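Local coordinates for hemin ABC transporter, periplasmic hemin-binding protein HutB (Vibrio cholerae, PDB 5KHL) that probably binds hemin in the periplasm and delivers it to an ABC transporter for uptake across the inner membrane, at residues L33-E36 with Q37-V40; Q116-I120 with T121-Q125. All blocks are in the same frame, centred on the assembly; numbering follows the deposited sequence.

Contact 1 (L33-E36 with Q37-V40)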
loop_
_atom_site.group_PDB
_atom_site.type_symbol
_atom_site.label_atom_id
_atom_site.label_comp_id
_atom_site.label_asym_id
_atom_site.label_seq_id
_atom_site.Cartn_x
_atom_site.Cartn_y
_atom_site.Cartn_z
ATOM N N LEU A 33 -7.580 4.665 -14.489
ATOM C CA LEU A 33 -8.100 4.186 -15.773
ATOM C C LEU A 33 -9.252 5.074 -16.256
ATOM O O LEU A 33 -9.926 4.768 -17.241
ATOM C CB LEU A 33 -8.542 2.726 -15.641
ATOM C CG LEU A 33 -7.413 1.724 -15.368
ATOM C CD1 LEU A 33 -7.902 0.436 -14.706
ATOM C CD2 LEU A 33 -6.683 1.408 -16.652
ATOM N N GLY A 34 -9.470 6.174 -15.542
ATOM C CA GLY A 34 -10.477 7.151 -15.908
ATOM C C GLY A 34 -11.911 6.754 -15.626
ATOM O O GLY A 34 -12.832 7.356 -16.177
ATOM N N ALA A 35 -12.120 5.774 -14.750
ATOM C CA ALA A 35 -13.469 5.236 -14.559
ATOM C C ALA A 35 -14.105 5.633 -13.234
ATOM O O ALA A 35 -14.901 4.877 -12.685
ATOM C CB ALA A 35 -13.459 3.710 -14.685
ATOM N N GLU A 36 -13.780 6.817 -12.720
ATOM C CA GLU A 36 -14.353 7.240 -11.440
ATOM C C GLU A 36 -15.879 7.430 -11.474
ATOM O O GLU A 36 -16.526 7.313 -10.458
ATOM C CB GLU A 36 -13.688 8.531 -10.943
ATOM C CG GLU A 36 -13.573 9.619 -11.979
ATOM C CD GLU A 36 -13.065 10.924 -11.390
ATOM O OE1 GLU A 36 -13.062 11.060 -10.149
ATOM O OE2 GLU A 36 -12.670 11.818 -12.172
ATOM N N GLN A 37 -16.456 7.692 -12.642
ATOM C CA GLN A 37 -17.910 7.907 -12.741
ATOM C C GLN A 37 -18.682 6.614 -12.479
ATOM O O GLN A 37 -19.896 6.643 -12.291
ATOM C CB GLN A 37 -18.289 8.481 -14.116
ATOM C CG GLN A 37 -17.962 7.571 -15.295
ATOM C CD GLN A 37 -16.463 7.481 -15.588
ATOM O OE1 GLN A 37 -15.669 8.253 -15.049
ATOM N NE2 GLN A 37 -16.074 6.529 -16.442
ATOM N N GLN A 38 -17.968 5.489 -12.459
ATOM C CA GLN A 38 -18.564 4.177 -12.202
ATOM C C GLN A 38 -18.673 3.843 -10.713
ATOM O O GLN A 38 -19.451 2.973 -10.326
ATOM C CB GLN A 38 -17.758 3.092 -12.914
ATOM C CG GLN A 38 -17.705 3.272 -14.415
ATOM C CD GLN A 38 -17.001 2.118 -15.109
ATOM O OE1 GLN A 38 -16.867 1.032 -14.546
ATOM N NE2 GLN A 38 -16.546 2.351 -16.333
ATOM N N LEU A 39 -17.877 4.521 -9.888
ATOM C CA LEU A 39 -17.941 4.351 -8.445
ATOM C C LEU A 39 -19.262 4.899 -7.896
ATOM O O LEU A 39 -19.703 5.976 -8.285
ATOM C CB LEU A 39 -16.766 5.054 -7.749
ATOM C CG LEU A 39 -15.351 4.487 -7.875
ATOM C CD1 LEU A 39 -14.355 5.497 -7.339
ATOM C CD2 LEU A 39 -15.241 3.199 -7.107
ATOM N N VAL A 40 -19.879 4.132 -7.003
ATOM C CA VAL A 40 -21.016 4.604 -6.220
ATOM C C VAL A 40 -20.641 4.701 -4.753
ATOM O O VAL A 40 -21.322 5.349 -3.987
ATOM C CB VAL A 40 -22.244 3.685 -6.352
ATOM C CG1 VAL A 40 -22.733 3.678 -7.779
ATOM C CG2 VAL A 40 -21.919 2.272 -5.870
#
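A35 O and E36 O accept from the backbone amides three residues on, winding 36-38 into a short 3-10 turn. Q38 N donates to A35 O at 3.1 Å with an N-H...O angle of 158°, and L39 N follows with a bond to E36 O at 3.2 Å; both donors lie above the plane of the carbonyl they meet. Q38 then lays its side chain back along the turn. With CG beside its own backbone N (chi1 -60°) and the chain extended beyond it, the amide comes up to the methyl of A35, CB of A35 lying 3.9 Å from CD of Q38. The NE2 end of Q38 is held by the backbone O of T121. Q37 instead bends at chi2 (-72°), bringing its side-chain end back beside the G34-A35 backbone. L39 sets its CB 3.5 Å from E36 O, and its side chain also packs on I30 and L31 of helix 24-32 and on strand 19-21. G34, at positive phi, is the C-prime residue of a Schellman motif that ends helix 24-32; the 3-10 turn follows after A35 and delivers the chain into edge strand 39-42, parallel to 19-21, as in a beta-alpha-beta crossover.

Contact 2 (Q116-I120 with T121-Q125)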
loop_
_atom_site.group_PDB
_atom_site.type_symbol
_atom_site.label_atom_id
_atom_site.label_comp_id
_atom_site.label_asym_id
_atom_site.label_seq_id
_atom_site.Cartn_x
_atom_site.Cartn_y
_atom_site.Cartn_z
ATOM N N GLN A 116 -7.069 -6.781 -14.085
ATOM C CA GLN A 116 -8.309 -7.254 -13.462
ATOM C C GLN A 116 -9.347 -6.148 -13.417
ATOM O O GLN A 116 -10.503 -6.378 -13.732
ATOM C CB GLN A 116 -8.048 -7.791 -12.054
ATOM C CG GLN A 116 -7.450 -9.208 -12.027
ATOM C CD GLN A 116 -6.857 -9.566 -10.672
ATOM O OE1 GLN A 116 -6.267 -8.726 -9.997
ATOM N NE2 GLN A 116 -7.020 -10.818 -10.270
ATOM N N ILE A 117 -8.906 -4.938 -13.079
ATOM C CA ILE A 117 -9.790 -3.770 -13.010
ATOM C C ILE A 117 -10.218 -3.251 -14.380
ATOM O O ILE A 117 -11.400 -2.968 -14.603
ATOM C CB ILE A 117 -9.123 -2.591 -12.242
ATOM C CG1 ILE A 117 -8.854 -2.960 -10.778
ATOM C CG2 ILE A 117 -9.971 -1.336 -12.358
ATOM C CD1 ILE A 117 -9.879 -3.904 -10.186
ATOM N N ALA A 118 -9.250 -3.101 -15.285
ATOM C CA ALA A 118 -9.513 -2.645 -16.657
ATOM C C ALA A 118 -10.590 -3.492 -17.324
ATOM O O ALA A 118 -11.437 -2.982 -18.071
ATOM C CB ALA A 118 -8.230 -2.679 -17.489
ATOM N N GLN A 119 -10.550 -4.790 -17.045
ATOM C CA GLN A 119 -11.551 -5.724 -17.544
ATOM C C GLN A 119 -12.962 -5.476 -16.957
ATOM O O GLN A 119 -13.949 -5.419 -17.691
ATOM C CB GLN A 119 -11.103 -7.157 -17.246
ATOM C CG GLN A 119 -11.919 -8.225 -17.943
ATOM C CD GLN A 119 -11.755 -9.593 -17.308
ATOM O OE1 GLN A 119 -12.245 -10.600 -17.829
ATOM N NE2 GLN A 119 -11.068 -9.635 -16.169
ATOM N N ILE A 120 -13.051 -5.333 -15.637
ATOM C CA ILE A 120 -14.334 -5.127 -14.967
ATOM C C ILE A 120 -14.951 -3.800 -15.382
ATOM O O ILE A 120 -16.149 -3.728 -15.668
ATOM C CB ILE A 120 -14.198 -5.164 -13.437
ATOM C CG1 ILE A 120 -13.604 -6.502 -12.979
ATOM C CG2 ILE A 120 -15.556 -4.919 -12.768
ATOM C CD1 ILE A 120 -12.818 -6.418 -11.661
ATOM N N THR A 121 -14.116 -2.765 -15.447
ATOM C CA THR A 121 -14.575 -1.414 -15.750
ATOM C C THR A 121 -14.576 -1.098 -17.249
ATOM O O THR A 121 -14.894 0.024 -17.655
ATOM C CB THR A 121 -13.716 -0.378 -15.021
ATOM O OG1 THR A 121 -12.377 -0.435 -15.521
ATOM C CG2 THR A 121 -13.715 -0.667 -13.526
ATOM N N HIS A 122 -14.230 -2.101 -18.056
ATOM C CA HIS A 122 -14.225 -1.987 -19.506
ATOM C C HIS A 122 -13.347 -0.844 -20.002
ATOM O O HIS A 122 -13.715 -0.121 -20.930
ATOM C CB HIS A 122 -15.653 -1.818 -20.018
ATOM C CG HIS A 122 -16.613 -2.827 -19.463
ATOM N ND1 HIS A 122 -16.523 -4.173 -19.746
ATOM C CD2 HIS A 122 -17.679 -2.686 -18.641
ATOM C CE1 HIS A 122 -17.496 -4.819 -19.125
ATOM N NE2 HIS A 122 -18.212 -3.940 -18.448
ATOM N N THR A 123 -12.180 -0.691 -19.386
ATOM C CA THR A 123 -11.220 0.312 -19.828
ATOM C C THR A 123 -9.892 -0.338 -20.237
ATOM O O THR A 123 -8.822 0.224 -19.998
ATOM C CB THR A 123 -10.959 1.375 -18.731
ATOM O OG1 THR A 123 -10.392 0.746 -17.578
ATOM C CG2 THR A 123 -12.255 2.080 -18.330
ATOM N N GLU A 124 -9.960 -1.516 -20.853
ATOM C CA GLU A 124 -8.751 -2.219 -21.290
ATOM C C GLU A 124 -7.873 -1.322 -22.130
ATOM O O GLU A 124 -6.650 -1.399 -22.060
ATOM C CB GLU A 124 -9.091 -3.458 -22.094
ATOM C CG GLU A 124 -10.507 -3.441 -22.596
ATOM C CD GLU A 124 -11.402 -4.134 -21.629
ATOM O OE1 GLU A 124 -10.832 -4.859 -20.784
ATOM O OE2 GLU A 124 -12.637 -3.962 -21.710
ATOM N N GLN A 125 -8.523 -0.475 -22.922
ATOM C CA GLN A 125 -7.859 0.515 -23.762
ATOM C C GLN A 125 -6.746 1.247 -23.000
ATOM O O GLN A 125 -5.651 1.458 -23.527
ATOM C CB GLN A 125 -8.898 1.512 -24.292
ATOM C CG GLN A 125 -8.598 2.106 -25.667
ATOM C CD GLN A 125 -7.919 3.467 -25.598
ATOM O OE1 GLN A 125 -7.333 3.835 -24.577
ATOM N NE2 GLN A 125 -8.001 4.222 -26.689
#
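I117 O is gripped twice by T121, once from the backbone and once from the side chain. T121 N lies 2.9 Å from I117 O, nearly in line with the C=O bond and with an N-H...O angle of 166°, closing the last regular turn of helix 107-120. The hydroxyl OG1 of T121 donates to the same I117 O, also at 2.9 Å, but from above the carbonyl plane. A chi1 of 65° turns this hydroxyl back onto the helix, between the backbone N and carbonyl carbon of T121, while CG2 of T121 rests 4.0 Å from CG2 of I117. OG1 of T121 in turn accepts a bond from OG1 of T123, so the two threonine hydroxyls and I117 O are joined in a chain. The helix stops in a Schellman motif: H122 takes up positive phi, T123 N reaches back to A118 O at 2.7 Å, in the carbonyl plane and on a lone pair, and H122 N makes a weak bond to Q119 O. The H122 ring sits with one face over I120 O, which lies 3.4 Å from the ring plane and offset toward its rim. E124 bends at chi2 and brings OE1 to 3.4 Å from CA of Q119, beside the last turn, without a hydrogen bond to A118 O. The methyl of A118 meets the backbone of T123 and E124, CB of A118 being 3.9 Å from CA of E124, where the chain turns toward helix 125-143.

Contact 1 (33-40) comes first along the chain and contact 2 (116-125) follows it, their centres 11 Å apart on the same side of the protein. Each contains residues of a Schellman ending, of helix 24-32 in contact 1 and of helix 107-120 in contact 2, but they lead to different elements: edge strand 39-42 of the parallel four-stranded sheet, and helix 125-143. They touch directly. Besides the bond from Q38 to T121, L33 packs its CB on OG1 of T123 and its CD1 on CG2 of I117. L33 also touches H126 and L130, so the two helix ends and the start of helix 125-143 meet in one corner of the lobe built on the parallel sheet.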